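Local coordinates for D-aminopeptidase (Bacillus subtilis, PDB 1HI9), which removes N-terminal residues from peptides containing D-amino acids, as a two-zinc aminopeptidase whose ten subunits enclose a central chamber holding the active sites, at residues 109-117 with 174-182; 215-226 with 244-254. All coordinates share one frame; numbering follows the deposited sequence.

Contact 1 comes first along the chain and contact 2 follows it; contact 1 sits at the edge of the mixed sheet and contact 2 forms part of the antiparallel one. In contact 1 the loop 109-117, which carries the nucleophile His115, rests where strand 169-176 turns into strand 181-184. Contact 2 pairs strands 218-223 and 246-250 in the five-stranded antiparallel sheet. Their centres are about 25 Å apart and their nearest atoms about 7 Å, without touching; strand 121-126, which follows the loop of contact 1, is the other neighbour of 218-223. Both meet a neighbouring subunit: Arg179 packs on its Gly227, and Tyr226 on its Thr109, so residues of each contact also help join subunits of the decamer.

Contact 1: residues 109-117 with 174-182; sequences TPGVMSHSM and KQTISRSAV
The active-site loop carrying the nucleophile His115 is held against the turn between strands 169-176 and 181-184 by Arg179, which grips Ser114 side-on. NH2 of Arg179 donates to Ser114 O (2.9 Å) nearly in line with the carbonyl, while NE reaches Ser114 OG (3.2 Å) close to the guanidinium plane. With CG anti to the backbone N (chi1 -168°), the arginine chain runs extended alongside the loop to that residue. Backbone groups of the loop are bonded too: Met113 N donates to Arg179 O (2.7 Å) and Val112 N to the hydroxyl Thr176 OG1 (3.0 Å), which also bonds Asp154. Val112 puts CB against Val182 CG1 (3.5 Å), the two side chains crossing at about a right angle. Beside the two-zinc site, His115 ND1 donates to Met113 O (2.7 Å), which lies in the imidazole plane; this helps fix the rotation of a ring stacked on the zinc ligand His104. Replacing Arg179 with an alanine would probably leave Ser114 O and OG without these donors and the loop before His115 freer to shift. Arg179 NH1 bonds to Phe273 O of a neighbouring subunit; the ring of that phenylalanine meets His115 edge-to-face.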
loop_
_atom_site.group_PDB
_atom_site.type_symbol
_atom_site.label_atom_id
_atom_site.label_comp_id
_atom_site.label_asym_id
_atom_site.label_seq_id
_atom_site.Cartn_x
_atom_site.Cartn_y
_atom_site.Cartn_z
ATOM N N THR A 109 4.140 -32.732 -17.711
ATOM C CA THR A 109 3.355 -33.965 -17.722
ATOM C C THR A 109 2.127 -33.836 -16.804
ATOM O O THR A 109 2.045 -32.915 -15.982
ATOM C CB THR A 109 4.199 -35.175 -17.262
ATOM O OG1 THR A 109 4.485 -35.061 -15.863
ATOM C CG2 THR A 109 5.519 -35.235 -18.031
ATOM N N PRO A 110 1.148 -34.750 -16.946
ATOM C CA PRO A 110 -0.064 -34.728 -16.119
ATOM C C PRO A 110 0.330 -34.867 -14.651
ATOM O O PRO A 110 1.314 -35.527 -14.340
ATOM C CB PRO A 110 -0.835 -35.948 -16.613
ATOM C CG PRO A 110 -0.408 -36.062 -18.046
ATOM C CD PRO A 110 1.069 -35.828 -17.951
ATOM N N GLY A 111 -0.443 -34.261 -13.757
ATOM C CA GLY A 111 -0.125 -34.331 -12.341
ATOM C C GLY A 111 -0.344 -32.989 -11.665
ATOM O O GLY A 111 -0.018 -31.930 -12.216
ATOM N N VAL A 112 -0.919 -33.031 -10.470
ATOM C CA VAL A 112 -1.179 -31.818 -9.715
ATOM C C VAL A 112 0.124 -31.057 -9.437
ATOM O O VAL A 112 1.131 -31.651 -9.053
ATOM C CB VAL A 112 -1.889 -32.145 -8.383
ATOM C CG1 VAL A 112 -1.009 -33.042 -7.536
ATOM C CG2 VAL A 112 -2.241 -30.858 -7.652
ATOM N N MET A 113 0.093 -29.743 -9.656
ATOM C CA MET A 113 1.242 -28.866 -9.437
ATOM C C MET A 113 2.541 -29.385 -10.039
ATOM O O MET A 113 3.605 -29.248 -9.447
ATOM C CB MET A 113 1.421 -28.612 -7.941
ATOM C CG MET A 113 0.204 -27.946 -7.314
ATOM S SD MET A 113 0.391 -27.602 -5.526
ATOM C CE MET A 113 1.170 -26.084 -5.655
ATOM N N SER A 114 2.445 -29.974 -11.225
ATOM C CA SER A 114 3.616 -30.517 -11.907
ATOM C C SER A 114 4.651 -29.434 -12.250
ATOM O O SER A 114 4.307 -28.347 -12.721
ATOM C CB SER A 114 3.189 -31.222 -13.195
ATOM O OG SER A 114 2.593 -30.305 -14.089
ATOM N N HIS A 115 5.917 -29.750 -12.002
ATOM C CA HIS A 115 7.028 -28.848 -12.307
ATOM C C HIS A 115 8.317 -29.541 -11.903
ATOM O O HIS A 115 8.272 -30.632 -11.347
ATOM C CB HIS A 115 6.900 -27.527 -11.548
ATOM C CG HIS A 115 7.065 -27.670 -10.068
ATOM N ND1 HIS A 115 6.079 -28.191 -9.258
ATOM C CD2 HIS A 115 8.116 -27.410 -9.258
ATOM C CE1 HIS A 115 6.514 -28.241 -8.013
ATOM N NE2 HIS A 115 7.748 -27.771 -7.985
ATOM N N SER A 116 9.448 -28.909 -12.207
ATOM C CA SER A 116 10.769 -29.438 -11.875
ATOM C C SER A 116 11.680 -28.320 -11.364
ATOM O O SER A 116 12.247 -27.573 -12.156
ATOM C CB SER A 116 11.413 -30.087 -13.104
ATOM O OG SER A 116 10.660 -31.188 -13.557
ATOM N N MET A 117 11.814 -28.228 -10.041
ATOM C CA MET A 117 12.631 -27.216 -9.362
ATOM C C MET A 117 12.093 -25.791 -9.519
ATOM O O MET A 117 11.724 -25.162 -8.536
ATOM C CB MET A 117 14.083 -27.285 -9.830
ATOM C CG MET A 117 14.809 -28.566 -9.419
ATOM S SD MET A 117 14.757 -28.920 -7.623
ATOM C CE MET A 117 15.898 -27.684 -6.970
ATOM N N LYS A 174 -3.326 -39.143 -3.084
ATOM C CA LYS A 174 -4.391 -38.409 -3.750
ATOM C C LYS A 174 -4.366 -38.670 -5.256
ATOM O O LYS A 174 -3.338 -39.055 -5.804
ATOM C CB LYS A 174 -4.260 -36.903 -3.462
ATOM C CG LYS A 174 -2.904 -36.304 -3.819
ATOM C CD LYS A 174 -2.823 -34.844 -3.419
ATOM C CE LYS A 174 -1.418 -34.289 -3.638
ATOM N NZ LYS A 174 -1.276 -32.854 -3.202
ATOM N N GLN A 175 -5.506 -38.461 -5.907
ATOM C CA GLN A 175 -5.635 -38.665 -7.344
ATOM C C GLN A 175 -5.690 -37.328 -8.072
ATOM O O GLN A 175 -6.471 -36.446 -7.710
ATOM C CB GLN A 175 -6.914 -39.438 -7.666
ATOM C CG GLN A 175 -6.994 -40.815 -7.053
ATOM C CD GLN A 175 -5.974 -41.769 -7.631
ATOM O OE1 GLN A 175 -5.875 -41.918 -8.852
ATOM N NE2 GLN A 175 -5.222 -42.438 -6.760
ATOM N N THR A 176 -4.864 -37.183 -9.106
ATOM C CA THR A 176 -4.821 -35.948 -9.882
ATOM C C THR A 176 -5.990 -35.833 -10.863
ATOM O O THR A 176 -6.279 -36.771 -11.598
ATOM C CB THR A 176 -3.501 -35.857 -10.674
ATOM O OG1 THR A 176 -2.422 -35.581 -9.774
ATOM C CG2 THR A 176 -3.587 -34.775 -11.743
ATOM N N ILE A 177 -6.664 -34.688 -10.855
ATOM C CA ILE A 177 -7.760 -34.431 -11.777
ATOM C C ILE A 177 -7.304 -33.348 -12.770
ATOM O O ILE A 177 -7.638 -33.399 -13.956
ATOM C CB ILE A 177 -9.036 -33.980 -11.029
ATOM C CG1 ILE A 177 -9.557 -35.145 -10.171
ATOM C CG2 ILE A 177 -10.117 -33.533 -12.027
ATOM C CD1 ILE A 177 -10.787 -34.799 -9.324
ATOM N N SER A 178 -6.533 -32.378 -12.277
ATOM C CA SER A 178 -5.976 -31.298 -13.099
ATOM C C SER A 178 -4.703 -30.820 -12.404
ATOM O O SER A 178 -4.328 -31.341 -11.350
ATOM C CB SER A 178 -6.953 -30.128 -13.246
ATOM O OG SER A 178 -6.860 -29.229 -12.164
ATOM N N ARG A 179 -4.029 -29.840 -12.984
ATOM C CA ARG A 179 -2.806 -29.352 -12.367
ATOM C C ARG A 179 -3.098 -28.637 -11.037
ATOM O O ARG A 179 -2.194 -28.412 -10.240
ATOM C CB ARG A 179 -2.061 -28.422 -13.330
ATOM C CG ARG A 179 -0.633 -28.082 -12.912
ATOM C CD ARG A 179 0.165 -27.673 -14.127
ATOM N NE ARG A 179 1.523 -27.273 -13.816
ATOM C CZ ARG A 179 1.863 -26.068 -13.377
ATOM N NH1 ARG A 179 0.928 -25.146 -13.193
ATOM N NH2 ARG A 179 3.145 -25.777 -13.153
ATOM N N SER A 180 -4.360 -28.297 -10.788
ATOM C CA SER A 180 -4.724 -27.625 -9.544
ATOM C C SER A 180 -5.990 -28.206 -8.930
ATOM O O SER A 180 -6.815 -27.481 -8.364
ATOM C CB SER A 180 -4.919 -26.124 -9.785
ATOM O OG SER A 180 -5.942 -25.890 -10.739
ATOM N N ALA A 181 -6.150 -29.520 -9.054
ATOM C CA ALA A 181 -7.333 -30.198 -8.520
ATOM C C ALA A 181 -7.056 -31.671 -8.290
ATOM O O ALA A 181 -6.410 -32.329 -9.105
ATOM C CB ALA A 181 -8.504 -30.036 -9.483
ATOM N N VAL A 182 -7.551 -32.192 -7.181
ATOM C CA VAL A 182 -7.336 -33.592 -6.873
ATOM C C VAL A 182 -8.477 -34.202 -6.076
ATOM O O VAL A 182 -9.306 -33.498 -5.502
ATOM C CB VAL A 182 -6.030 -33.799 -6.064
ATOM C CG1 VAL A 182 -4.819 -33.383 -6.888
ATOM C CG2 VAL A 182 -6.091 -33.006 -4.773
#

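Contact 2: residues 215-226 with 244-254; sequences DRPVLSIEFANY and TTTVQFQAKDM
Leu219 and Phe249 form a hydrogen-bonded antiparallel pair, with Phe249 N to Leu219 O (2.8 Å) lying in the carbonyl plane; Ile221 and Val247 repeat the pattern through two more backbone bonds. At the end of strand 218-223, Phe223 N donates to Thr245 O, and Thr245 OG1 returns a bond to Phe223 O at 2.7 Å, so Thr245 holds Phe223 by both its carbonyl and its hydroxyl. At the other end Gln250 folds back over the chain: CG is anti to the backbone N (chi1 170°) and the bend at chi2 brings NE2 to Arg216 O (2.9 Å), above that carbonyl's plane. The same NE2 also donates to Ala251 O (2.8 Å), and both acceptors lie in the amide plane, which fixes the rotation of the amide. The Arg216 guanidinium lies over Ala251 O by one face, its plane 21° from the Gln250 amide.

Strand 218-223 is the central strand of a five-stranded antiparallel sheet, between 121-126 and 246-250, with 238-240 beyond the latter. One face carries Val218, Ser220, Glu222, Thr246, Gln248 and Gln250. Here Gln248 NE2 makes a weak bond to Ser220 OG, and the extended Glu222 chain passes Thr246 OG1 with CG at 3.4 Å before its carboxylate forms a salt bridge with Arg122. On the other face, Leu219 and Phe249 pack against Met264 of helix 254-268, and Val247 touches Ala229 of helix 226-232. The Phe223 ring offers its edge to Val247 CG2 (3.9 Å from CE1), with Ile221 CG2 over one face near the rim, and also meets Ala268.

Just before strand 218-223, Pro217 CG packs against the backbone of Asp253 (3.6 Å to its C), where Asp253 N-caps helix 254-268 through OD2 to Glu256 N.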
loop_
_atom_site.group_PDB
_atom_site.type_symbol
_atom_site.label_atom_id
_atom_site.label_comp_id
_atom_site.label_asym_id
_atom_site.label_seq_id
_atom_site.Cartn_x
_atom_site.Cartn_y
_atom_site.Cartn_z
ATOM N N ASP A 215 28.825 -42.492 -15.262
ATOM C CA ASP A 215 30.077 -42.007 -14.687
ATOM C C ASP A 215 30.270 -40.516 -14.929
ATOM O O ASP A 215 30.561 -39.767 -14.003
ATOM C CB ASP A 215 31.262 -42.768 -15.285
ATOM C CG ASP A 215 31.383 -44.181 -14.749
ATOM O OD1 ASP A 215 32.261 -44.934 -15.241
ATOM O OD2 ASP A 215 30.609 -44.534 -13.836
ATOM N N ARG A 216 30.133 -40.093 -16.181
ATOM C CA ARG A 216 30.286 -38.683 -16.539
ATOM C C ARG A 216 29.000 -38.252 -17.213
ATOM O O ARG A 216 28.954 -38.039 -18.422
ATOM C CB ARG A 216 31.464 -38.493 -17.497
ATOM C CG ARG A 216 32.827 -38.792 -16.884
ATOM C CD ARG A 216 33.932 -38.671 -17.930
ATOM N NE ARG A 216 33.952 -37.346 -18.560
ATOM C CZ ARG A 216 34.286 -36.222 -17.932
ATOM N NH1 ARG A 216 34.636 -36.251 -16.651
ATOM N NH2 ARG A 216 34.274 -35.068 -18.587
ATOM N N PRO A 217 27.933 -38.109 -16.423
ATOM C CA PRO A 217 26.620 -37.712 -16.927
ATOM C C PRO A 217 26.564 -36.370 -17.634
ATOM O O PRO A 217 27.266 -35.427 -17.281
ATOM C CB PRO A 217 25.749 -37.750 -15.674
ATOM C CG PRO A 217 26.696 -37.349 -14.599
ATOM C CD PRO A 217 27.944 -38.131 -14.948
ATOM N N VAL A 218 25.726 -36.314 -18.657
ATOM C CA VAL A 218 25.528 -35.097 -19.410
ATOM C C VAL A 218 24.165 -34.569 -18.990
ATOM O O VAL A 218 23.127 -35.205 -19.224
ATOM C CB VAL A 218 25.519 -35.352 -20.930
ATOM C CG1 VAL A 218 25.147 -34.081 -21.672
ATOM C CG2 VAL A 218 26.888 -35.840 -21.382
ATOM N N LEU A 219 24.177 -33.407 -18.349
ATOM C CA LEU A 219 22.958 -32.775 -17.893
ATOM C C LEU A 219 22.384 -31.910 -18.997
ATOM O O LEU A 219 23.100 -31.130 -19.613
ATOM C CB LEU A 219 23.243 -31.903 -16.667
ATOM C CG LEU A 219 22.077 -31.037 -16.161
ATOM C CD1 LEU A 219 20.895 -31.930 -15.814
ATOM C CD2 LEU A 219 22.513 -30.227 -14.931
ATOM N N SER A 220 21.097 -32.069 -19.261
ATOM C CA SER A 220 20.426 -31.267 -20.271
ATOM C C SER A 220 19.190 -30.672 -19.612
ATOM O O SER A 220 18.445 -31.366 -18.915
ATOM C CB SER A 220 20.013 -32.119 -21.480
ATOM O OG SER A 220 21.117 -32.377 -22.327
ATOM N N ILE A 221 18.992 -29.378 -19.816
ATOM C CA ILE A 221 17.842 -28.705 -19.255
ATOM C C ILE A 221 17.147 -27.942 -20.356
ATOM O O ILE A 221 17.746 -27.090 -21.004
ATOM C CB ILE A 221 18.237 -27.693 -18.159
ATOM C CG1 ILE A 221 19.096 -28.377 -17.101
ATOM C CG2 ILE A 221 16.976 -27.092 -17.533
ATOM C CD1 ILE A 221 19.596 -27.459 -16.042
ATOM N N GLU A 222 15.884 -28.269 -20.586
ATOM C CA GLU A 222 15.114 -27.565 -21.593
ATOM C C GLU A 222 14.269 -26.548 -20.834
ATOM O O GLU A 222 13.468 -26.921 -19.973
ATOM C CB GLU A 222 14.209 -28.531 -22.343
ATOM C CG GLU A 222 13.486 -27.887 -23.508
ATOM C CD GLU A 222 12.543 -28.850 -24.211
ATOM O OE1 GLU A 222 12.992 -29.936 -24.631
ATOM O OE2 GLU A 222 11.353 -28.514 -24.339
ATOM N N PHE A 223 14.453 -25.268 -21.143
ATOM C CA PHE A 223 13.704 -24.205 -20.481
ATOM C C PHE A 223 12.481 -23.786 -21.292
ATOM O O PHE A 223 12.376 -24.083 -22.485
ATOM C CB PHE A 223 14.617 -22.995 -20.243
ATOM C CG PHE A 223 15.770 -23.286 -19.325
ATOM C CD1 PHE A 223 17.015 -23.640 -19.840
ATOM C CD2 PHE A 223 15.604 -23.235 -17.939
ATOM C CE1 PHE A 223 18.083 -23.944 -18.988
ATOM C CE2 PHE A 223 16.663 -23.538 -17.070
ATOM C CZ PHE A 223 17.911 -23.894 -17.595
ATOM N N ALA A 224 11.555 -23.092 -20.639
ATOM C CA ALA A 224 10.333 -22.648 -21.299
ATOM C C ALA A 224 10.587 -21.644 -22.421
ATOM O O ALA A 224 9.959 -21.737 -23.479
ATOM C CB ALA A 224 9.376 -22.058 -20.273
ATOM N N ASN A 225 11.494 -20.689 -22.193
ATOM C CA ASN A 225 11.810 -19.679 -23.214
ATOM C C ASN A 225 13.313 -19.534 -23.424
ATOM O O ASN A 225 14.116 -20.036 -22.640
ATOM C CB ASN A 225 11.184 -18.311 -22.865
ATOM C CG ASN A 225 11.739 -17.712 -21.585
ATOM O OD1 ASN A 225 11.031 -17.586 -20.574
ATOM N ND2 ASN A 225 13.009 -17.339 -21.618
ATOM N N TYR A 226 13.695 -18.847 -24.491
ATOM C CA TYR A 226 15.105 -18.670 -24.804
ATOM C C TYR A 226 15.862 -17.797 -23.786
ATOM O O TYR A 226 17.066 -17.975 -23.561
ATOM C CB TYR A 226 15.253 -18.087 -26.205
ATOM C CG TYR A 226 16.621 -18.306 -26.801
ATOM C CD1 TYR A 226 16.975 -19.539 -27.370
ATOM C CD2 TYR A 226 17.571 -17.288 -26.787
ATOM C CE1 TYR A 226 18.250 -19.744 -27.913
ATOM C CE2 TYR A 226 18.839 -17.483 -27.323
ATOM C CZ TYR A 226 19.173 -18.702 -27.880
ATOM O OH TYR A 226 20.434 -18.865 -28.380
ATOM N N THR A 244 17.025 -24.732 -30.228
ATOM C CA THR A 244 16.279 -25.157 -29.040
ATOM C C THR A 244 16.471 -24.190 -27.870
ATOM O O THR A 244 17.173 -23.183 -27.979
ATOM C CB THR A 244 16.733 -26.541 -28.534
ATOM O OG1 THR A 244 17.906 -26.392 -27.724
ATOM C CG2 THR A 244 17.059 -27.466 -29.694
ATOM N N THR A 245 15.839 -24.513 -26.748
ATOM C CA THR A 245 15.950 -23.711 -25.542
ATOM C C THR A 245 16.579 -24.615 -24.496
ATOM O O THR A 245 16.389 -24.438 -23.287
ATOM C CB THR A 245 14.579 -23.257 -25.039
ATOM O OG1 THR A 245 13.779 -24.409 -24.747
ATOM C CG2 THR A 245 13.890 -22.401 -26.087
ATOM N N THR A 246 17.340 -25.588 -24.982
ATOM C CA THR A 246 18.006 -26.557 -24.130
ATOM C C THR A 246 19.479 -26.210 -23.957
ATOM O O THR A 246 20.162 -25.869 -24.924
ATOM C CB THR A 246 17.897 -27.967 -24.743
ATOM O OG1 THR A 246 16.526 -28.236 -25.067
ATOM C CG2 THR A 246 18.386 -29.014 -23.773
ATOM N N VAL A 247 19.955 -26.292 -22.716
ATOM C CA VAL A 247 21.346 -26.006 -22.395
ATOM C C VAL A 247 21.956 -27.282 -21.832
ATOM O O VAL A 247 21.338 -27.952 -21.009
ATOM C CB VAL A 247 21.458 -24.875 -21.359
ATOM C CG1 VAL A 247 22.918 -24.539 -21.108
ATOM C CG2 VAL A 247 20.690 -23.652 -21.848
ATOM N N GLN A 248 23.155 -27.628 -22.291
ATOM C CA GLN A 248 23.800 -28.848 -21.832
ATOM C C GLN A 248 25.069 -28.578 -21.029
ATOM O O GLN A 248 25.746 -27.563 -21.208
ATOM C CB GLN A 248 24.136 -29.754 -23.018
ATOM C CG GLN A 248 22.963 -30.032 -23.931
ATOM C CD GLN A 248 23.252 -31.149 -24.909
ATOM O OE1 GLN A 248 24.311 -31.172 -25.538
ATOM N NE2 GLN A 248 22.308 -32.088 -25.043
ATOM N N PHE A 249 25.384 -29.510 -20.143
ATOM C CA PHE A 249 26.555 -29.404 -19.301
ATOM C C PHE A 249 27.156 -30.786 -19.050
ATOM O O PHE A 249 26.506 -31.649 -18.454
ATOM C CB PHE A 249 26.172 -28.766 -17.962
ATOM C CG PHE A 249 27.296 -28.727 -16.965
ATOM C CD1 PHE A 249 28.314 -27.782 -17.081
ATOM C CD2 PHE A 249 27.375 -29.678 -15.953
ATOM C CE1 PHE A 249 29.388 -27.787 -16.208
ATOM C CE2 PHE A 249 28.447 -29.689 -15.075
ATOM C CZ PHE A 249 29.459 -28.744 -15.203
ATOM N N GLN A 250 28.392 -30.989 -19.505
ATOM C CA GLN A 250 29.087 -32.256 -19.303
ATOM C C GLN A 250 29.683 -32.202 -17.898
ATOM O O GLN A 250 30.524 -31.350 -17.605
ATOM C CB GLN A 250 30.195 -32.432 -20.350
ATOM C CG GLN A 250 31.140 -33.600 -20.081
ATOM C CD GLN A 250 30.458 -34.961 -20.119
ATOM O OE1 GLN A 250 30.094 -35.466 -21.179
ATOM N NE2 GLN A 250 30.276 -35.557 -18.947
ATOM N N ALA A 251 29.225 -33.097 -17.029
ATOM C CA ALA A 251 29.685 -33.143 -15.643
ATOM C C ALA A 251 30.698 -34.257 -15.405
ATOM O O ALA A 251 30.779 -35.206 -16.181
ATOM C CB ALA A 251 28.492 -33.331 -14.713
ATOM N N LYS A 252 31.460 -34.131 -14.323
ATOM C CA LYS A 252 32.465 -35.123 -13.958
ATOM C C LYS A 252 31.810 -36.318 -13.274
ATOM O O LYS A 252 32.299 -37.441 -13.374
ATOM C CB LYS A 252 33.501 -34.514 -13.010
ATOM C CG LYS A 252 34.226 -33.301 -13.572
ATOM C CD LYS A 252 35.385 -32.856 -12.665
ATOM C CE LYS A 252 34.920 -32.442 -11.257
ATOM N NZ LYS A 252 34.374 -33.578 -10.428
ATOM N N ASP A 253 30.714 -36.052 -12.569
ATOM C CA ASP A 253 29.945 -37.073 -11.866
ATOM C C ASP A 253 28.539 -36.559 -11.566
ATOM O O ASP A 253 28.225 -35.395 -11.820
ATOM C CB ASP A 253 30.628 -37.457 -10.563
ATOM C CG ASP A 253 31.123 -36.255 -9.801
ATOM O OD1 ASP A 253 32.234 -35.773 -10.096
ATOM O OD2 ASP A 253 30.395 -35.772 -8.918
ATOM N N MET A 254 27.693 -37.428 -11.021
ATOM C CA MET A 254 26.319 -37.043 -10.716
ATOM C C MET A 254 26.254 -35.874 -9.731
ATOM O O MET A 254 25.383 -35.015 -9.838
ATOM C CB MET A 254 25.549 -38.242 -10.157
ATOM C CG MET A 254 24.036 -38.050 -10.089
ATOM S SD MET A 254 23.300 -37.629 -11.684
ATOM C CE MET A 254 22.109 -36.352 -11.149
#